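Local coordinates for iron binding protein FbpA (Mannheimia haemolytica, PDB 1SI1) that binds ferric iron and, as a periplasmic solute-binding protein, probably delivers it to an inner-membrane transporter for uptake, at residues S8-Y13 against L56-S61; E16-N21 against E251-E256; A86-S91 against I292-I297; L98-R103 against K229-V234. All coordinates share one frame; numbering follows the deposited sequence.

Interaction 1 of 4, residues S8-Y13 against L56-S61; sequences SYRQPY and LTVDIS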
loop_
_atom_site.group_PDB
_atom_site.type_symbol
_atom_site.label_atom_id
_atom_site.label_comp_id
_atom_site.label_asym_id
_atom_site.label_seq_id
_atom_site.Cartn_x
_atom_site.Cartn_y
_atom_site.Cartn_z
ATOM N N SER A 8 -0.714 14.003 -8.307
ATOM C CA SER A 8 -1.216 12.887 -7.535
ATOM C C SER A 8 -1.692 11.750 -8.407
ATOM O O SER A 8 -2.475 11.941 -9.322
ATOM C CB SER A 8 -2.378 13.337 -6.669
ATOM O OG SER A 8 -2.893 12.261 -5.924
ATOM N N TYR A 9 -1.201 10.559 -8.118
ATOM C CA TYR A 9 -1.771 9.331 -8.649
ATOM C C TYR A 9 -3.135 9.062 -8.012
ATOM O O TYR A 9 -4.030 8.460 -8.622
ATOM C CB TYR A 9 -0.813 8.162 -8.360
ATOM C CG TYR A 9 -1.469 6.812 -8.406
ATOM C CD1 TYR A 9 -1.564 6.094 -9.593
ATOM C CD2 TYR A 9 -2.009 6.254 -7.253
ATOM C CE1 TYR A 9 -2.188 4.859 -9.616
ATOM C CE2 TYR A 9 -2.635 5.054 -7.274
ATOM C CZ TYR A 9 -2.716 4.349 -8.447
ATOM O OH TYR A 9 -3.349 3.120 -8.441
ATOM N N ARG A 10 -3.282 9.448 -6.750
ATOM C CA ARG A 10 -4.487 9.207 -5.994
ATOM C C ARG A 10 -5.567 10.220 -6.363
ATOM O O ARG A 10 -5.272 11.388 -6.614
ATOM C CB ARG A 10 -4.143 9.268 -4.516
ATOM C CG ARG A 10 -5.285 9.203 -3.547
ATOM C CD ARG A 10 -4.817 8.792 -2.169
ATOM N NE ARG A 10 -4.649 7.348 -2.087
ATOM C CZ ARG A 10 -4.240 6.687 -1.022
ATOM N NH1 ARG A 10 -4.217 5.373 -1.073
ATOM N NH2 ARG A 10 -3.839 7.306 0.075
ATOM N N GLN A 11 -6.814 9.772 -6.394
ATOM C CA GLN A 11 -7.921 10.610 -6.836
ATOM C C GLN A 11 -8.010 11.834 -5.952
ATOM O O GLN A 11 -7.850 11.747 -4.745
ATOM C CB GLN A 11 -9.232 9.829 -6.793
ATOM C CG GLN A 11 -9.278 8.781 -7.875
ATOM C CD GLN A 11 -10.650 8.204 -8.092
ATOM O OE1 GLN A 11 -11.334 7.851 -7.136
ATOM N NE2 GLN A 11 -11.056 8.096 -9.355
ATOM N N PRO A 12 -8.219 12.996 -6.559
ATOM C CA PRO A 12 -8.254 14.242 -5.805
ATOM C C PRO A 12 -9.150 14.242 -4.565
ATOM O O PRO A 12 -8.741 14.779 -3.554
ATOM C CB PRO A 12 -8.694 15.249 -6.858
ATOM C CG PRO A 12 -8.099 14.725 -8.070
ATOM C CD PRO A 12 -8.310 13.248 -8.006
ATOM N N TYR A 13 -10.324 13.617 -4.613
ATOM C CA TYR A 13 -11.214 13.682 -3.461
ATOM C C TYR A 13 -10.664 12.978 -2.214
ATOM O O TYR A 13 -11.099 13.258 -1.100
ATOM C CB TYR A 13 -12.609 13.168 -3.825
ATOM C CG TYR A 13 -12.834 11.682 -3.696
ATOM C CD1 TYR A 13 -12.425 10.810 -4.687
ATOM C CD2 TYR A 13 -13.502 11.155 -2.591
ATOM C CE1 TYR A 13 -12.656 9.445 -4.588
ATOM C CE2 TYR A 13 -13.730 9.793 -2.475
ATOM C CZ TYR A 13 -13.310 8.945 -3.482
ATOM O OH TYR A 13 -13.518 7.586 -3.397
ATOM N N LEU A 56 2.643 12.647 -5.257
ATOM C CA LEU A 56 1.940 11.828 -4.306
ATOM C C LEU A 56 1.480 10.576 -4.993
ATOM O O LEU A 56 0.798 10.623 -6.008
ATOM C CB LEU A 56 0.756 12.613 -3.756
ATOM C CG LEU A 56 -0.016 11.992 -2.584
ATOM C CD1 LEU A 56 -0.680 13.048 -1.718
ATOM C CD2 LEU A 56 -1.056 10.984 -3.067
ATOM N N THR A 57 1.888 9.430 -4.477
ATOM C CA THR A 57 1.509 8.198 -5.099
ATOM C C THR A 57 1.315 7.096 -4.080
ATOM O O THR A 57 1.380 7.321 -2.869
ATOM C CB THR A 57 2.510 7.834 -6.207
ATOM O OG1 THR A 57 1.959 6.801 -7.035
ATOM C CG2 THR A 57 3.816 7.287 -5.645
ATOM N N VAL A 58 0.993 5.927 -4.594
ATOM C CA VAL A 58 0.562 4.820 -3.784
ATOM C C VAL A 58 1.334 3.604 -4.231
ATOM O O VAL A 58 1.451 3.370 -5.419
ATOM C CB VAL A 58 -0.958 4.579 -3.967
ATOM C CG1 VAL A 58 -1.392 3.342 -3.233
ATOM C CG2 VAL A 58 -1.772 5.786 -3.498
ATOM N N ASP A 59 1.811 2.846 -3.252
ATOM C CA ASP A 59 2.545 1.588 -3.411
ATOM C C ASP A 59 4.027 1.846 -3.605
ATOM O O ASP A 59 4.429 2.711 -4.385
ATOM C CB ASP A 59 1.994 0.751 -4.559
ATOM C CG ASP A 59 2.437 -0.694 -4.494
ATOM O OD1 ASP A 59 3.603 -1.008 -4.813
ATOM O OD2 ASP A 59 1.669 -1.595 -4.139
ATOM N N ILE A 60 4.848 1.094 -2.887
ATOM C CA ILE A 60 6.278 1.254 -2.996
ATOM C C ILE A 60 6.770 1.107 -4.449
ATOM O O ILE A 60 7.727 1.769 -4.832
ATOM C CB ILE A 60 7.007 0.298 -2.024
ATOM C CG1 ILE A 60 8.504 0.620 -1.953
ATOM C CG2 ILE A 60 6.798 -1.156 -2.428
ATOM C CD1 ILE A 60 8.818 1.987 -1.371
ATOM N N SER A 61 6.106 0.291 -5.257
ATOM C CA SER A 61 6.490 0.162 -6.655
ATOM C C SER A 61 6.374 1.478 -7.420
ATOM O O SER A 61 7.211 1.758 -8.282
ATOM C CB SER A 61 5.694 -0.935 -7.349
ATOM O OG SER A 61 4.342 -0.572 -7.486
#
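The carbonyl oxygen of L56 takes two hydrogens from the end of the adjoining strand: the amide of Y9 (Y9 N to L56 O 2.9 Å, 164° at the hydrogen) and, more weakly, the alpha hydrogen of S8, whose CA lies 3.4 Å from L56 O. This is where the parallel pairing of S8 with L56 gives out and the first chain turns off the sheet. The turn is tied by S8 OG, which donates to a lone pair of R10 O in the carbonyl plane at 2.6 Å, while the same OG rests against L56 CD2.

Y9 and V58 then cross at about a right angle, with Y9 CE2 3.7 Å from V58 CB; nearer the backbone, Y9 CB meets T57 OG1 at 3.4 Å. The R10 chain bends at chi3 (-81°), setting its guanidinium with one face against V58 CG2, which stands 3.5 Å from NH1 of R10. E268 forms a salt bridge with that NH1. Beyond V58, D59 caps the next helix, its OD1 accepting from S61 N and S61 OG.

The contact lies beside the iron site: V58 comes within about 6 Å of the ferric ion, side chain to ion, and Y9 within about 5 Å of the iron-binding Y142, side chain to side chain. Strand 54-58 lies between strands 3-8 and 228-236, and helix 60-67 receives the side chains of Y9 and T57.

Interaction 2 of 4, residues E16-N21 against E251-E256; sequences EPMLKN and EYLSGE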
loop_
_atom_site.group_PDB
_atom_site.type_symbol
_atom_site.label_atom_id
_atom_site.label_comp_id
_atom_site.label_asym_id
_atom_site.label_seq_id
_atom_site.Cartn_x
_atom_site.Cartn_y
_atom_site.Cartn_z
ATOM N N GLU A 16 -7.955 15.897 -1.101
ATOM C CA GLU A 16 -8.317 17.311 -1.078
ATOM C C GLU A 16 -8.585 17.848 0.332
ATOM O O GLU A 16 -8.185 18.962 0.629
ATOM C CB GLU A 16 -9.538 17.543 -1.969
ATOM C CG GLU A 16 -9.711 18.960 -2.487
ATOM C CD GLU A 16 -10.697 19.004 -3.644
ATOM O OE1 GLU A 16 -10.293 18.710 -4.792
ATOM O OE2 GLU A 16 -11.884 19.304 -3.401
ATOM N N PRO A 17 -9.275 17.118 1.206
ATOM C CA PRO A 17 -9.584 17.683 2.528
ATOM C C PRO A 17 -8.375 18.169 3.317
ATOM O O PRO A 17 -8.398 19.274 3.852
ATOM C CB PRO A 17 -10.308 16.532 3.228
ATOM C CG PRO A 17 -11.002 15.860 2.097
ATOM C CD PRO A 17 -9.921 15.805 1.024
ATOM N N MET A 18 -7.309 17.386 3.384
ATOM C CA MET A 18 -6.124 17.815 4.128
ATOM C C MET A 18 -5.413 18.968 3.430
ATOM O O MET A 18 -4.817 19.809 4.093
ATOM C CB MET A 18 -5.135 16.675 4.345
ATOM C CG MET A 18 -5.746 15.406 4.886
ATOM S SD MET A 18 -6.123 14.292 3.543
ATOM C CE MET A 18 -4.388 14.284 2.766
ATOM N N LEU A 19 -5.451 18.989 2.101
ATOM C CA LEU A 19 -4.810 20.056 1.341
ATOM C C LEU A 19 -5.560 21.366 1.540
ATOM O O LEU A 19 -4.944 22.434 1.642
ATOM C CB LEU A 19 -4.744 19.680 -0.133
ATOM C CG LEU A 19 -3.863 18.444 -0.369
ATOM C CD1 LEU A 19 -3.855 18.056 -1.804
ATOM C CD2 LEU A 19 -2.451 18.673 0.110
ATOM N N LYS A 20 -6.880 21.271 1.644
ATOM C CA LYS A 20 -7.721 22.437 1.930
ATOM C C LYS A 20 -7.409 22.976 3.323
ATOM O O LYS A 20 -7.351 24.194 3.522
ATOM C CB LYS A 20 -9.195 22.051 1.799
ATOM C CG LYS A 20 -10.178 23.156 2.162
ATOM C CD LYS A 20 -11.542 22.911 1.524
ATOM C CE LYS A 20 -12.634 23.773 2.154
ATOM N NZ LYS A 20 -13.504 22.989 3.080
ATOM N N ASN A 21 -7.159 22.087 4.279
ATOM C CA ASN A 21 -6.816 22.497 5.635
ATOM C C ASN A 21 -5.442 23.155 5.668
ATOM O O ASN A 21 -5.231 24.114 6.398
ATOM C CB ASN A 21 -6.856 21.311 6.611
ATOM C CG ASN A 21 -8.272 20.807 6.883
ATOM O OD1 ASN A 21 -9.263 21.534 6.729
ATOM N ND2 ASN A 21 -8.370 19.548 7.308
ATOM N N GLU A 251 5.679 17.910 5.392
ATOM C CA GLU A 251 5.817 17.932 6.843
ATOM C C GLU A 251 4.442 17.984 7.513
ATOM O O GLU A 251 4.163 17.266 8.475
ATOM C CB GLU A 251 6.676 19.120 7.259
ATOM C CG GLU A 251 8.143 18.882 6.976
ATOM C CD GLU A 251 9.019 20.074 7.292
ATOM O OE1 GLU A 251 10.230 19.855 7.452
ATOM O OE2 GLU A 251 8.498 21.211 7.338
ATOM N N TYR A 252 3.577 18.844 7.000
ATOM C CA TYR A 252 2.211 18.937 7.495
ATOM C C TYR A 252 1.454 17.614 7.331
ATOM O O TYR A 252 0.764 17.163 8.240
ATOM C CB TYR A 252 1.473 20.086 6.780
ATOM C CG TYR A 252 -0.008 20.168 7.039
ATOM C CD1 TYR A 252 -0.921 19.600 6.158
ATOM C CD2 TYR A 252 -0.502 20.838 8.155
ATOM C CE1 TYR A 252 -2.279 19.677 6.388
ATOM C CE2 TYR A 252 -1.864 20.927 8.394
ATOM C CZ TYR A 252 -2.748 20.345 7.507
ATOM O OH TYR A 252 -4.101 20.412 7.708
ATOM N N LEU A 253 1.576 17.005 6.160
ATOM C CA LEU A 253 0.872 15.762 5.888
ATOM C C LEU A 253 1.354 14.618 6.770
ATOM O O LEU A 253 0.601 13.690 7.021
ATOM C CB LEU A 253 0.996 15.374 4.413
ATOM C CG LEU A 253 0.292 16.315 3.427
ATOM C CD1 LEU A 253 0.615 15.888 2.010
ATOM C CD2 LEU A 253 -1.207 16.361 3.669
ATOM N N SER A 254 2.599 14.697 7.228
ATOM C CA SER A 254 3.179 13.688 8.113
ATOM C C SER A 254 2.756 13.836 9.571
ATOM O O SER A 254 3.015 12.948 10.387
ATOM C CB SER A 254 4.711 13.709 8.022
ATOM O OG SER A 254 5.279 14.778 8.770
ATOM N N GLY A 255 2.131 14.962 9.900
ATOM C CA GLY A 255 1.855 15.305 11.286
ATOM C C GLY A 255 0.414 15.152 11.718
ATOM O O GLY A 255 -0.452 14.722 10.964
ATOM N N GLU A 256 0.164 15.539 12.963
ATOM C CA GLU A 256 -1.105 15.249 13.634
ATOM C C GLU A 256 -2.319 16.012 13.103
ATOM O O GLU A 256 -3.454 15.632 13.371
ATOM C CB GLU A 256 -0.953 15.473 15.146
ATOM C CG GLU A 256 -0.682 16.910 15.562
ATOM C CD GLU A 256 0.045 17.000 16.892
ATOM O OE1 GLU A 256 1.293 17.128 16.890
ATOM O OE2 GLU A 256 -0.635 16.936 17.939
HETATM O O HOH W 1 -5.774 18.221 7.635
#
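Two torsion choices bring Y252 and M18 to their partners: the tyrosine ring is carried away from its own backbone N (chi1 171°) across to the facing helix, and the methionine chain folds at chi2 (95°) and again at chi3 to bring its methyl group back. The result is a helix-to-helix contact in the alpha/beta architecture of a periplasmic binding protein, joining helix 16-26 to the end of helix 243-253.

Its apolar part rests on one methyl group. L253 CD2 touches both ends of the bent M18 side chain, at 3.9 Å from M18 CE and 4.0 Å from M18 CB, and the two side chains cross at about a right angle. L19 CD2 makes a looser approach to the same methyl. Alongside, the Y252 ring presents its edge to the helix backbone, Y252 CE1 lying 3.4 Å from M18 O, which sits close to the ring plane. F22 meets this ring with its plane inclined by about 60°, and L261 and Y262 of helix 259-266 pack on M18.

About one turn on from M18, Y252 OH abuts N21 CB at 3.1 Å. A water joins the polar ends of these two residues, accepting from N21 ND2 at 2.9 Å and lying 2.8 Å from Y252 OH.

Interaction 3 of 4, residues A86-S91 against I292-I297; sequences AQFRDS and IKLEDI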
loop_
_atom_site.group_PDB
_atom_site.type_symbol
_atom_site.label_atom_id
_atom_site.label_comp_id
_atom_site.label_asym_id
_atom_site.label_seq_id
_atom_site.Cartn_x
_atom_site.Cartn_y
_atom_site.Cartn_z
ATOM N N ALA A 86 10.984 4.997 10.678
ATOM C CA ALA A 86 12.034 4.805 9.690
ATOM C C ALA A 86 11.690 3.761 8.638
ATOM O O ALA A 86 12.090 3.893 7.490
ATOM C CB ALA A 86 13.342 4.439 10.371
ATOM N N GLN A 87 10.942 2.735 9.021
ATOM C CA GLN A 87 10.578 1.708 8.055
ATOM C C GLN A 87 9.690 2.219 6.917
ATOM O O GLN A 87 9.642 1.588 5.869
ATOM C CB GLN A 87 9.943 0.496 8.742
ATOM C CG GLN A 87 8.625 0.745 9.423
ATOM C CD GLN A 87 8.756 1.075 10.905
ATOM O OE1 GLN A 87 9.718 1.733 11.327
ATOM N NE2 GLN A 87 7.784 0.621 11.699
ATOM N N PHE A 88 9.018 3.350 7.135
ATOM C CA PHE A 88 8.109 3.921 6.145
ATOM C C PHE A 88 8.633 5.175 5.476
ATOM O O PHE A 88 7.865 5.917 4.872
ATOM C CB PHE A 88 6.739 4.182 6.793
ATOM C CG PHE A 88 6.130 2.955 7.399
ATOM C CD1 PHE A 88 6.080 1.771 6.689
ATOM C CD2 PHE A 88 5.602 2.983 8.672
ATOM C CE1 PHE A 88 5.549 0.626 7.239
ATOM C CE2 PHE A 88 5.064 1.827 9.232
ATOM C CZ PHE A 88 5.030 0.659 8.510
ATOM N N ARG A 89 9.935 5.395 5.540
ATOM C CA ARG A 89 10.576 6.423 4.738
ATOM C C ARG A 89 11.934 5.959 4.258
ATOM O O ARG A 89 12.478 4.990 4.754
ATOM C CB ARG A 89 10.676 7.737 5.502
ATOM C CG ARG A 89 11.271 7.604 6.885
ATOM C CD ARG A 89 11.531 8.950 7.553
ATOM N NE ARG A 89 11.680 8.792 8.993
ATOM C CZ ARG A 89 12.801 8.410 9.602
ATOM N NH1 ARG A 89 12.814 8.269 10.920
ATOM N NH2 ARG A 89 13.911 8.195 8.913
ATOM N N ASP A 90 12.455 6.659 3.272
ATOM C CA ASP A 90 13.725 6.317 2.661
ATOM C C ASP A 90 14.875 6.703 3.575
ATOM O O ASP A 90 14.976 7.861 3.960
ATOM C CB ASP A 90 13.848 7.124 1.376
ATOM C CG ASP A 90 14.993 6.705 0.525
ATOM O OD1 ASP A 90 15.281 7.445 -0.435
ATOM O OD2 ASP A 90 15.639 5.649 0.710
ATOM N N SER A 91 15.771 5.770 3.874
ATOM C CA SER A 91 17.004 6.131 4.591
ATOM C C SER A 91 17.830 7.125 3.769
ATOM O O SER A 91 18.637 7.873 4.318
ATOM C CB SER A 91 17.855 4.885 4.895
ATOM O OG SER A 91 18.338 4.288 3.722
ATOM N N ILE A 292 9.841 -4.617 8.845
ATOM C CA ILE A 292 10.760 -4.534 7.707
ATOM C C ILE A 292 10.731 -3.128 7.106
ATOM O O ILE A 292 9.672 -2.508 7.001
ATOM C CB ILE A 292 10.391 -5.587 6.630
ATOM C CG1 ILE A 292 11.450 -5.650 5.519
ATOM C CG2 ILE A 292 9.003 -5.312 6.032
ATOM C CD1 ILE A 292 11.228 -6.763 4.530
ATOM N N LYS A 293 11.891 -2.632 6.704
ATOM C CA LYS A 293 11.947 -1.349 6.018
ATOM C C LYS A 293 11.395 -1.504 4.628
ATOM O O LYS A 293 11.705 -2.451 3.914
ATOM C CB LYS A 293 13.376 -0.835 5.941
ATOM C CG LYS A 293 13.975 -0.494 7.287
ATOM C CD LYS A 293 15.251 0.323 7.114
ATOM C CE LYS A 293 15.996 0.473 8.425
ATOM N NZ LYS A 293 16.782 -0.745 8.766
ATOM N N LEU A 294 10.591 -0.549 4.222
ATOM C CA LEU A 294 10.046 -0.588 2.879
ATOM C C LEU A 294 11.135 -0.489 1.822
ATOM O O LEU A 294 10.979 -1.000 0.728
ATOM C CB LEU A 294 9.009 0.514 2.694
ATOM C CG LEU A 294 7.557 0.079 2.928
ATOM C CD1 LEU A 294 7.033 -0.717 1.747
ATOM C CD2 LEU A 294 7.431 -0.730 4.213
ATOM N N GLU A 295 12.253 0.150 2.152
ATOM C CA GLU A 295 13.357 0.186 1.208
ATOM C C GLU A 295 13.977 -1.196 0.999
ATOM O O GLU A 295 14.515 -1.464 -0.054
ATOM C CB GLU A 295 14.397 1.219 1.626
ATOM C CG GLU A 295 15.231 0.827 2.825
ATOM C CD GLU A 295 15.965 2.012 3.377
ATOM O OE1 GLU A 295 17.206 2.020 3.331
ATOM O OE2 GLU A 295 15.287 2.938 3.840
ATOM N N ASP A 296 13.869 -2.082 1.986
ATOM C CA ASP A 296 14.320 -3.463 1.812
ATOM C C ASP A 296 13.344 -4.299 1.008
ATOM O O ASP A 296 13.750 -5.214 0.294
ATOM C CB ASP A 296 14.622 -4.095 3.163
ATOM C CG ASP A 296 15.864 -3.502 3.797
ATOM O OD1 ASP A 296 16.846 -3.271 3.059
ATOM O OD2 ASP A 296 15.943 -3.204 5.005
ATOM N N ILE A 297 12.061 -3.972 1.084
ATOM C CA ILE A 297 11.120 -4.527 0.131
ATOM C C ILE A 297 11.477 -4.072 -1.284
ATOM O O ILE A 297 11.538 -4.879 -2.203
ATOM C CB ILE A 297 9.671 -4.129 0.519
ATOM C CG1 ILE A 297 9.243 -4.898 1.788
ATOM C CG2 ILE A 297 8.713 -4.364 -0.633
ATOM C CD1 ILE A 297 7.966 -4.410 2.443
HETATM O O HOH W 2 12.461 2.210 4.331
#
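Q87 and K293 bring their backbones together, CA to CA 3.9 Å, where a short 3-10 turn meets the start of helix 294-310. One nearly straight bond joins the chains: L294 N donates to Q87 O at 2.9 Å, 171° at the hydrogen. K293 holds the N-cap position, and its own carbonyl accepts from D296 N and I297 N.

Farther along, E295 grips S91 with both carboxylate oxygens. E295 OE2 receives S91 N at 2.9 Å from the syn side, somewhat out of the carboxylate plane, and E295 OE1 receives S91 OG at 2.6 Å on its syn lone pair. The E295 chain starts with CG between the backbone N and carbonyl carbon (chi1 73°) and then runs extended, which carries the carboxylate to S91. A water between the two chains accepts from E295 N at 3.0 Å and approaches R89 O and E295 OE2, acceptors that compete for its protons.

D90 OD2 stands 4.2 Å from E295 OE2, so the two carboxylates may raise each other's proton affinity, though D90 is also held by the amides of N92 and Q94. On the apolar side, L294 CD2 reaches the edge of the F88 ring, 3.8 Å from F88 CD1, while Q87 CG covers the centre of one face.

The arrangement is that of a helix amino end docked on a loop, where first-turn amides lacking partners within the helix are satisfied by a loop carbonyl and a water.

Interaction 4 of 4, residues L98-R103 against K229-V234; sequences LTTRAR and KNISGV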
loop_
_atom_site.group_PDB
_atom_site.type_symbol
_atom_site.label_atom_id
_atom_site.label_comp_id
_atom_site.label_asym_id
_atom_site.label_seq_id
_atom_site.Cartn_x
_atom_site.Cartn_y
_atom_site.Cartn_z
ATOM N N LEU A 98 3.198 8.253 4.001
ATOM C CA LEU A 98 2.200 9.003 4.763
ATOM C C LEU A 98 1.088 8.126 5.308
ATOM O O LEU A 98 0.468 8.486 6.291
ATOM C CB LEU A 98 1.585 10.100 3.901
ATOM C CG LEU A 98 2.527 11.210 3.460
ATOM C CD1 LEU A 98 1.765 12.187 2.560
ATOM C CD2 LEU A 98 3.147 11.921 4.671
ATOM N N THR A 99 0.806 7.005 4.651
ATOM C CA THR A 99 -0.131 6.030 5.195
ATOM C C THR A 99 0.380 4.654 4.872
ATOM O O THR A 99 1.241 4.491 4.011
ATOM C CB THR A 99 -1.528 6.141 4.567
ATOM O OG1 THR A 99 -1.460 5.856 3.161
ATOM C CG2 THR A 99 -2.082 7.530 4.675
ATOM N N THR A 100 -0.158 3.670 5.570
ATOM C CA THR A 100 0.098 2.288 5.218
ATOM C C THR A 100 -1.175 1.523 4.940
ATOM O O THR A 100 -2.264 1.860 5.419
ATOM C CB THR A 100 0.912 1.550 6.293
ATOM O OG1 THR A 100 0.204 1.533 7.540
ATOM C CG2 THR A 100 2.204 2.272 6.591
ATOM N N ARG A 101 -1.010 0.471 4.156
ATOM C CA ARG A 101 -2.067 -0.454 3.845
ATOM C C ARG A 101 -1.551 -1.831 4.228
ATOM O O ARG A 101 -0.425 -2.170 3.933
ATOM C CB ARG A 101 -2.451 -0.403 2.370
ATOM C CG ARG A 101 -1.302 -0.498 1.382
ATOM C CD ARG A 101 -0.885 0.817 0.710
ATOM N NE ARG A 101 -2.030 1.559 0.217
ATOM C CZ ARG A 101 -2.641 1.378 -0.969
ATOM N NH1 ARG A 101 -3.692 2.121 -1.263
ATOM N NH2 ARG A 101 -2.239 0.481 -1.856
ATOM N N ALA A 102 -2.394 -2.610 4.877
ATOM C CA ALA A 102 -2.055 -3.970 5.278
ATOM C C ALA A 102 -2.506 -4.951 4.211
ATOM O O ALA A 102 -3.615 -4.836 3.706
ATOM C CB ALA A 102 -2.739 -4.279 6.589
ATOM N N ARG A 103 -1.656 -5.916 3.859
ATOM C CA ARG A 103 -2.067 -6.989 2.980
ATOM C C ARG A 103 -2.505 -8.143 3.858
ATOM O O ARG A 103 -1.715 -8.752 4.571
ATOM C CB ARG A 103 -0.949 -7.386 2.018
ATOM C CG ARG A 103 -1.417 -8.224 0.839
ATOM C CD ARG A 103 -0.738 -7.871 -0.467
ATOM N NE ARG A 103 -1.339 -8.537 -1.614
ATOM C CZ ARG A 103 -2.495 -8.183 -2.164
ATOM N NH1 ARG A 103 -2.970 -8.836 -3.217
ATOM N NH2 ARG A 103 -3.168 -7.154 -1.674
ATOM N N LYS A 229 2.910 -4.536 5.441
ATOM C CA LYS A 229 2.417 -3.213 5.103
ATOM C C LYS A 229 3.115 -2.664 3.880
ATOM O O LYS A 229 4.333 -2.807 3.696
ATOM C CB LYS A 229 2.590 -2.243 6.264
ATOM C CG LYS A 229 1.519 -2.378 7.352
ATOM C CD LYS A 229 1.648 -1.294 8.422
ATOM C CE LYS A 229 0.369 -1.135 9.231
ATOM N NZ LYS A 229 0.657 -0.400 10.485
ATOM N N ASN A 230 2.319 -2.022 3.034
ATOM C CA ASN A 230 2.815 -1.214 1.938
ATOM C C ASN A 230 2.403 0.218 2.255
ATOM O O ASN A 230 1.729 0.447 3.259
ATOM C CB ASN A 230 2.228 -1.704 0.615
ATOM C CG ASN A 230 3.132 -1.454 -0.558
ATOM O OD1 ASN A 230 3.724 -0.392 -0.682
ATOM N ND2 ASN A 230 3.226 -2.430 -1.443
ATOM N N ILE A 231 2.797 1.180 1.424
ATOM C CA ILE A 231 2.623 2.586 1.754
ATOM C C ILE A 231 1.982 3.364 0.639
ATOM O O ILE A 231 2.010 2.961 -0.505
ATOM C CB ILE A 231 3.978 3.253 2.065
ATOM C CG1 ILE A 231 4.974 3.052 0.925
ATOM C CG2 ILE A 231 4.545 2.717 3.342
ATOM C CD1 ILE A 231 6.069 4.109 0.875
ATOM N N SER A 232 1.384 4.495 1.012
ATOM C CA SER A 232 1.257 5.621 0.104
ATOM C C SER A 232 2.264 6.630 0.579
ATOM O O SER A 232 2.661 6.614 1.733
ATOM C CB SER A 232 -0.134 6.229 0.146
ATOM O OG SER A 232 -0.300 7.177 1.209
ATOM N N GLY A 233 2.701 7.502 -0.302
ATOM C CA GLY A 233 3.692 8.464 0.119
ATOM C C GLY A 233 3.904 9.585 -0.845
ATOM O O GLY A 233 3.119 9.789 -1.757
ATOM N N VAL A 234 4.998 10.297 -0.621
ATOM C CA VAL A 234 5.295 11.522 -1.339
ATOM C C VAL A 234 6.776 11.651 -1.615
ATOM O O VAL A 234 7.608 11.108 -0.910
ATOM C CB VAL A 234 4.830 12.786 -0.566
ATOM C CG1 VAL A 234 3.315 12.937 -0.614
ATOM C CG2 VAL A 234 5.333 12.774 0.889
HETATM O O HOH W 3 1.167 2.566 9.843
#
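T99 and S232 bring their hydroxyls together at 2.6 Å, T99 OG1 to S232 OG, with the proton's placement unsettled; T99 OG1 is also bound to E268 OE2. The backbones pair antiparallel around them. R101 and N230 exchange two bonds of 2.9 Å, R101 N to N230 O and N230 N to R101 O, and S232 N donates to T99 O. At the far end L98 N reaches S232 O at 2.8 Å, while T99 N makes a weak bond to the same oxygen: L98 and T99 both oppose S232, a classic beta bulge.

On the face of T99, R101 and S232, the R101 chain bends at chi2 and chi3 and runs beside N230, R101 CG to N230 CB 3.8 Å. Its guanidinium, at right angles to the N230 amide, forms a salt bridge with E268. The R101 side chain comes within about 4 Å of the ferric ion. On the other face, with T100 and I231, the extended K229 chain passes at a slant over T100, its CE 3.2 Å from T100 OG1, and a water links that hydroxyl to K229 NZ, which also bonds S289. L98 CD1 meets V234 CG1 at 3.6 Å.

Strand 228-236 has strand 54-58 on its other side, and helix 259-266 sets Y262 against L98, T99 and S232.

How the interactions relate
Interactions 1 and 4 meet in one mixed sheet, centres about 10 Å apart: strand 228-236 joins strand 54-58 to strand 96-108, with D59 N probably bonded to I231 O. Both approach the iron site, V58 packing on the R101 guanidinium. Interactions 2 and 3 do not touch, their centres about 22 Å apart; each leans on interaction 4, interaction 2 through L253 on L98, interaction 3 through F88 on T100 and I231. Interactions 1 and 3 touch where I60 packs on L294 and I297. Along the chain interaction 4 is nested within the loops closed by 2 and 3, which cross each other. Sequence-distant helices and loops thus converge on the strands that run beside the iron site.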